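Local coordinates for acetyltransferase (Agrobacterium tumefaciens, PDB 2FSR), which probably transfers an acetyl group from acetyl-coenzyme A to an amine of a still unidentified substrate, as in other GNAT acetyltransferases, at residues 49-54 with 118-123; 102-107 with 134-139. All coordinates share one frame; numbering follows the deposited sequence.

Contact 1 of 2, residues 49-54 with 118-123; sequences RDFMAS and LLYEGH. With FMT (formic acid), chain B.
F51 lays one face of its phenyl ring over a methyl of L118: CD1 of L118 sits over that face, 4.2 Å from the centroid of the F51 ring, a CH-pi contact displaced toward the rim. The second methyl, CD2, reaches the F51 CE2 corner at 3.8 Å, so both branches of the leucine are used. L118 can present them because its CG lies between the backbone N and the carbonyl carbon (chi1 62°), which turns the fork toward helix 45-53. The ring of F51 itself swings out from the helix with CG opposite the backbone N (chi1 171°), and its CE1 comes within 3.7 Å of the carbonyl O of L119. Y120 meets the base of the phenylalanine instead, its CE1 lying 3.7 Å from F51 CB; the two rings meet obliquely, their planes at 51°. R56, S57 and V60 also pack on F51. Behind the ring, F51 O accepts from both S54 N and S54 OG, the hydroxyl at 2.7 Å. A type II turn runs from Y120 to H123, whose ND1 donates to O1 of a formic acid molecule that probably comes from the crystallisation liquor. The contact is mainly apolar and aromatic, with one backbone carbonyl beside the ring, which implies that it is probably held chiefly by close packing.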
loop_
_atom_site.group_PDB
_atom_site.type_symbol
_atom_site.label_atom_id
_atom_site.label_comp_id
_atom_site.label_asym_id
_atom_site.label_seq_id
_atom_site.Cartn_x
_atom_site.Cartn_y
_atom_site.Cartn_z
ATOM N N ARG A 49 9.956 -10.123 4.899
ATOM C CA ARG A 49 9.932 -10.784 6.197
ATOM C C ARG A 49 10.983 -10.149 7.112
ATOM O O ARG A 49 10.719 -9.916 8.291
ATOM C CB ARG A 49 10.185 -12.291 6.022
ATOM C CG ARG A 49 10.350 -13.084 7.296
ATOM C CD ARG A 49 9.171 -12.958 8.256
ATOM N NE ARG A 49 9.507 -13.588 9.540
ATOM C CZ ARG A 49 9.072 -13.186 10.733
ATOM N NH1 ARG A 49 8.239 -12.144 10.845
ATOM N NH2 ARG A 49 9.469 -13.816 11.840
ATOM N N ASP A 50 12.172 -9.877 6.572
ATOM C CA ASP A 50 13.212 -9.161 7.329
ATOM C C ASP A 50 12.634 -7.874 7.928
ATOM O O ASP A 50 12.780 -7.616 9.133
ATOM C CB ASP A 50 14.421 -8.810 6.441
ATOM C CG ASP A 50 15.295 -10.017 6.091
ATOM O OD1 ASP A 50 15.116 -11.117 6.662
ATOM O OD2 ASP A 50 16.187 -9.843 5.224
ATOM N N PHE A 51 11.926 -7.110 7.104
ATOM C CA PHE A 51 11.323 -5.864 7.573
ATOM C C PHE A 51 10.273 -6.141 8.658
ATOM O O PHE A 51 10.283 -5.530 9.734
ATOM C CB PHE A 51 10.674 -5.105 6.402
ATOM C CG PHE A 51 9.842 -3.916 6.835
ATOM C CD1 PHE A 51 10.449 -2.704 7.104
ATOM C CD2 PHE A 51 8.468 -4.021 6.978
ATOM C CE1 PHE A 51 9.681 -1.591 7.517
ATOM C CE2 PHE A 51 7.696 -2.916 7.386
ATOM C CZ PHE A 51 8.313 -1.708 7.652
HETATM N N MSE A 52 9.353 -7.060 8.361
HETATM C CA MSE A 52 8.217 -7.319 9.240
HETATM C C MSE A 52 8.582 -7.940 10.581
HETATM O O MSE A 52 7.836 -7.802 11.550
HETATM C CB MSE A 52 7.156 -8.166 8.518
HETATM C CG MSE A 52 6.570 -7.467 7.308
HETATM SE SE MSE A 52 5.239 -6.134 7.854
HETATM C CE MSE A 52 3.724 -7.395 7.909
ATOM N N ALA A 53 9.744 -8.600 10.639
ATOM C CA ALA A 53 10.217 -9.211 11.882
ATOM C C ALA A 53 10.955 -8.206 12.776
ATOM O O ALA A 53 11.216 -8.497 13.940
ATOM C CB ALA A 53 11.124 -10.384 11.556
ATOM N N SER A 54 11.281 -7.046 12.205
ATOM C CA SER A 54 12.232 -6.100 12.795
ATOM C C SER A 54 11.535 -4.960 13.538
ATOM O O SER A 54 10.361 -4.691 13.308
ATOM C CB SER A 54 13.108 -5.514 11.689
ATOM O OG SER A 54 12.452 -4.455 11.008
ATOM N N LEU A 118 5.127 1.208 3.092
ATOM C CA LEU A 118 6.289 0.958 3.926
ATOM C C LEU A 118 7.532 1.042 3.043
ATOM O O LEU A 118 7.490 0.739 1.846
ATOM C CB LEU A 118 6.203 -0.411 4.614
ATOM C CG LEU A 118 6.173 -1.650 3.708
ATOM C CD1 LEU A 118 7.595 -2.170 3.414
ATOM C CD2 LEU A 118 5.337 -2.754 4.359
ATOM N N LEU A 119 8.642 1.469 3.650
ATOM C CA LEU A 119 9.950 1.495 2.996
ATOM C C LEU A 119 10.952 0.718 3.811
ATOM O O LEU A 119 10.951 0.785 5.052
ATOM C CB LEU A 119 10.459 2.934 2.817
ATOM C CG LEU A 119 9.700 3.818 1.828
ATOM C CD1 LEU A 119 10.331 5.220 1.797
ATOM C CD2 LEU A 119 9.671 3.230 0.412
ATOM N N TYR A 120 11.807 -0.025 3.113
ATOM C CA TYR A 120 12.868 -0.765 3.756
ATOM C C TYR A 120 13.963 0.196 4.198
ATOM O O TYR A 120 14.055 1.322 3.721
ATOM C CB TYR A 120 13.443 -1.797 2.793
ATOM C CG TYR A 120 12.425 -2.849 2.363
ATOM C CD1 TYR A 120 11.401 -3.257 3.226
ATOM C CD2 TYR A 120 12.510 -3.445 1.122
ATOM C CE1 TYR A 120 10.471 -4.240 2.834
ATOM C CE2 TYR A 120 11.592 -4.435 0.715
ATOM C CZ TYR A 120 10.573 -4.805 1.576
ATOM O OH TYR A 120 9.676 -5.781 1.170
ATOM N N GLU A 121 14.801 -0.296 5.097
ATOM C CA GLU A 121 15.824 0.510 5.720
ATOM C C GLU A 121 16.781 1.113 4.694
ATOM O O GLU A 121 17.279 0.418 3.799
ATOM C CB GLU A 121 16.599 -0.346 6.706
ATOM C CG GLU A 121 17.483 0.459 7.601
ATOM C CD GLU A 121 18.151 -0.415 8.616
ATOM O OE1 GLU A 121 18.901 -1.343 8.220
ATOM O OE2 GLU A 121 17.923 -0.153 9.809
ATOM N N GLY A 122 17.036 2.417 4.844
ATOM C CA GLY A 122 17.984 3.123 3.991
ATOM C C GLY A 122 17.355 3.991 2.909
ATOM O O GLY A 122 18.051 4.706 2.188
ATOM N N HIS A 123 16.035 3.923 2.785
ATOM C CA HIS A 123 15.381 4.591 1.674
ATOM C C HIS A 123 14.436 5.722 2.071
ATOM O O HIS A 123 13.763 6.271 1.205
ATOM C CB HIS A 123 14.625 3.583 0.806
ATOM C CG HIS A 123 15.473 2.450 0.341
ATOM N ND1 HIS A 123 16.425 2.590 -0.648
ATOM C CD2 HIS A 123 15.546 1.164 0.758
ATOM C CE1 HIS A 123 17.040 1.431 -0.823
ATOM N NE2 HIS A 123 16.531 0.555 0.021
HETATM C C FMT B . 17.279 5.178 -2.959
HETATM O O1 FMT B . 17.472 4.975 -1.755
HETATM O O2 FMT B . 17.736 6.103 -3.651
#

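Contact 2 of 2, residues 102-107 with 134-139; sequences IGINHG and VALRDW
L136 reaches from helix 128-143 down onto strand 97-105, where its CD2 methyl rests on the main chain, 3.6 Å from G103 CA, on the face of the strand from which I102 and I104 point toward the helix. Extension is what brings it there: CG stands opposite the backbone N (chi1 -169°), and CD2 is carried forward between the two isoleucines that border the glycine. I102 offers its CG1, 3.9 Å from L136 CD2, the two side chains running past one another in opposite senses. I104 approaches differently, with CG1 next to the backbone N (chi1 -63°) and the chain beyond it stretched, which puts CD1 3.9 Å from L136 CG. A helix laid on one face of the central sheet is the alpha-beta layering of the GNAT fold, and here the short helix and strand segments run 35° apart, their axes 8.7 Å from each other at closest approach. L115 and L149 add to the apolar surroundings of I104. Farther round the helix, R137 turns its NE and NH2 side-on to a single oxygen, D138 OD1, in a salt bridge with NH2 at 2.7 Å. That oxygen lies in the guanidinium plane.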
loop_
_atom_site.group_PDB
_atom_site.type_symbol
_atom_site.label_atom_id
_atom_site.label_comp_id
_atom_site.label_asym_id
_atom_site.label_seq_id
_atom_site.Cartn_x
_atom_site.Cartn_y
_atom_site.Cartn_z
ATOM N N ILE A 102 3.570 -0.439 -1.526
ATOM C CA ILE A 102 2.403 0.437 -1.453
ATOM C C ILE A 102 1.162 -0.412 -1.726
ATOM O O ILE A 102 1.232 -1.352 -2.517
ATOM C CB ILE A 102 2.510 1.603 -2.493
ATOM C CG1 ILE A 102 1.382 2.628 -2.311
ATOM C CG2 ILE A 102 2.530 1.070 -3.931
ATOM C CD1 ILE A 102 1.480 3.483 -1.093
ATOM N N GLY A 103 0.044 -0.119 -1.061
ATOM C CA GLY A 103 -1.160 -0.927 -1.326
ATOM C C GLY A 103 -2.473 -0.313 -0.918
ATOM O O GLY A 103 -2.525 0.609 -0.107
ATOM N N ILE A 104 -3.539 -0.832 -1.518
ATOM C CA ILE A 104 -4.871 -0.554 -1.027
ATOM C C ILE A 104 -5.496 -1.872 -0.569
ATOM O O ILE A 104 -5.494 -2.863 -1.305
ATOM C CB ILE A 104 -5.742 0.138 -2.080
ATOM C CG1 ILE A 104 -5.151 1.503 -2.444
ATOM C CG2 ILE A 104 -7.183 0.306 -1.588
ATOM C CD1 ILE A 104 -5.711 2.068 -3.750
ATOM N N ASN A 105 -6.002 -1.824 0.652
ATOM C CA ASN A 105 -6.460 -2.995 1.407
ATOM C C ASN A 105 -7.957 -2.980 1.596
ATOM O O ASN A 105 -8.537 -1.927 1.898
ATOM C CB ASN A 105 -5.837 -2.930 2.790
ATOM C CG ASN A 105 -4.325 -2.938 2.733
ATOM O OD1 ASN A 105 -3.722 -3.967 2.423
ATOM N ND2 ASN A 105 -3.704 -1.791 2.972
ATOM N N HIS A 106 -8.599 -4.140 1.501
ATOM C CA HIS A 106 -9.991 -4.217 1.958
ATOM C C HIS A 106 -10.237 -5.615 2.526
ATOM O O HIS A 106 -9.275 -6.318 2.876
ATOM C CB HIS A 106 -10.966 -3.862 0.827
ATOM C CG HIS A 106 -12.302 -3.350 1.300
ATOM N ND1 HIS A 106 -13.365 -3.173 0.440
ATOM C CD2 HIS A 106 -12.747 -2.994 2.533
ATOM C CE1 HIS A 106 -14.403 -2.719 1.120
ATOM N NE2 HIS A 106 -14.063 -2.615 2.393
ATOM N N GLY A 107 -11.501 -6.008 2.607
ATOM C CA GLY A 107 -11.845 -7.281 3.217
ATOM C C GLY A 107 -12.193 -7.123 4.691
ATOM O O GLY A 107 -12.267 -6.003 5.207
ATOM N N VAL A 134 0.820 8.688 -3.977
ATOM C CA VAL A 134 0.092 9.537 -4.934
ATOM C C VAL A 134 -0.303 8.731 -6.165
ATOM O O VAL A 134 -1.451 8.837 -6.650
ATOM C CB VAL A 134 0.944 10.774 -5.349
ATOM C CG1 VAL A 134 0.435 11.394 -6.652
ATOM C CG2 VAL A 134 0.976 11.803 -4.207
ATOM N N ALA A 135 0.624 7.922 -6.676
ATOM C CA ALA A 135 0.382 7.147 -7.890
ATOM C C ALA A 135 -0.734 6.145 -7.681
ATOM O O ALA A 135 -1.650 6.054 -8.505
ATOM C CB ALA A 135 1.660 6.449 -8.359
ATOM N N LEU A 136 -0.683 5.392 -6.582
ATOM C CA LEU A 136 -1.719 4.372 -6.384
ATOM C C LEU A 136 -3.052 4.989 -5.975
ATOM O O LEU A 136 -4.113 4.511 -6.398
ATOM C CB LEU A 136 -1.267 3.309 -5.377
ATOM C CG LEU A 136 -2.163 2.072 -5.310
ATOM C CD1 LEU A 136 -2.290 1.341 -6.655
ATOM C CD2 LEU A 136 -1.689 1.122 -4.201
ATOM N N ARG A 137 -3.006 6.020 -5.136
ATOM C CA ARG A 137 -4.210 6.804 -4.792
ATOM C C ARG A 137 -4.916 7.312 -6.049
ATOM O O ARG A 137 -6.133 7.127 -6.212
ATOM C CB ARG A 137 -3.842 7.995 -3.906
ATOM C CG ARG A 137 -4.995 8.980 -3.609
ATOM C CD ARG A 137 -4.468 10.357 -3.244
ATOM N NE ARG A 137 -3.960 11.074 -4.417
ATOM C CZ ARG A 137 -3.222 12.186 -4.386
ATOM N NH1 ARG A 137 -2.864 12.735 -3.232
ATOM N NH2 ARG A 137 -2.831 12.741 -5.524
ATOM N N ASP A 138 -4.167 7.978 -6.922
ATOM C CA ASP A 138 -4.760 8.525 -8.150
ATOM C C ASP A 138 -5.305 7.430 -9.045
ATOM O O ASP A 138 -6.383 7.582 -9.627
ATOM C CB ASP A 138 -3.722 9.328 -8.930
ATOM C CG ASP A 138 -3.409 10.672 -8.293
ATOM O OD1 ASP A 138 -3.998 11.014 -7.254
ATOM O OD2 ASP A 138 -2.547 11.381 -8.854
ATOM N N TRP A 139 -4.548 6.347 -9.199
ATOM C CA TRP A 139 -5.001 5.211 -9.999
ATOM C C TRP A 139 -6.337 4.684 -9.465
ATOM O O TRP A 139 -7.253 4.373 -10.244
ATOM C CB TRP A 139 -3.937 4.108 -9.983
ATOM C CG TRP A 139 -4.323 2.932 -10.787
ATOM C CD1 TRP A 139 -4.082 2.733 -12.104
ATOM C CD2 TRP A 139 -5.020 1.772 -10.320
ATOM N NE1 TRP A 139 -4.577 1.513 -12.497
ATOM C CE2 TRP A 139 -5.172 0.908 -11.422
ATOM C CE3 TRP A 139 -5.534 1.386 -9.079
ATOM C CZ2 TRP A 139 -5.814 -0.337 -11.322
ATOM C CZ3 TRP A 139 -6.180 0.140 -8.977
ATOM C CH2 TRP A 139 -6.315 -0.692 -10.093
#

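Contacts 1 and 2 share one antiparallel sheet, since strands 97-105 and 114-119 are neighbours in it and consecutive in the chain. Backbone hydrogen bonds join the two strands, L118 to Q101 and G103 to G116. The segments of the two contacts alternate along the sequence; helix 45-53 is tied to strand 114-119 and helix 128-143 to strand 97-105 within one GNAT domain. The distance is about 19 Å between centres; the nearest atoms stay about 5 Å from each other without touching. Contact 2 is buried, its centre about 6 Å from the centre of the chain, whereas that of contact 1 sits about 14 Å from it. The formic acid beside H123 is also hydrogen-bonded to Y128 OH, at the start of the helix that carries L136.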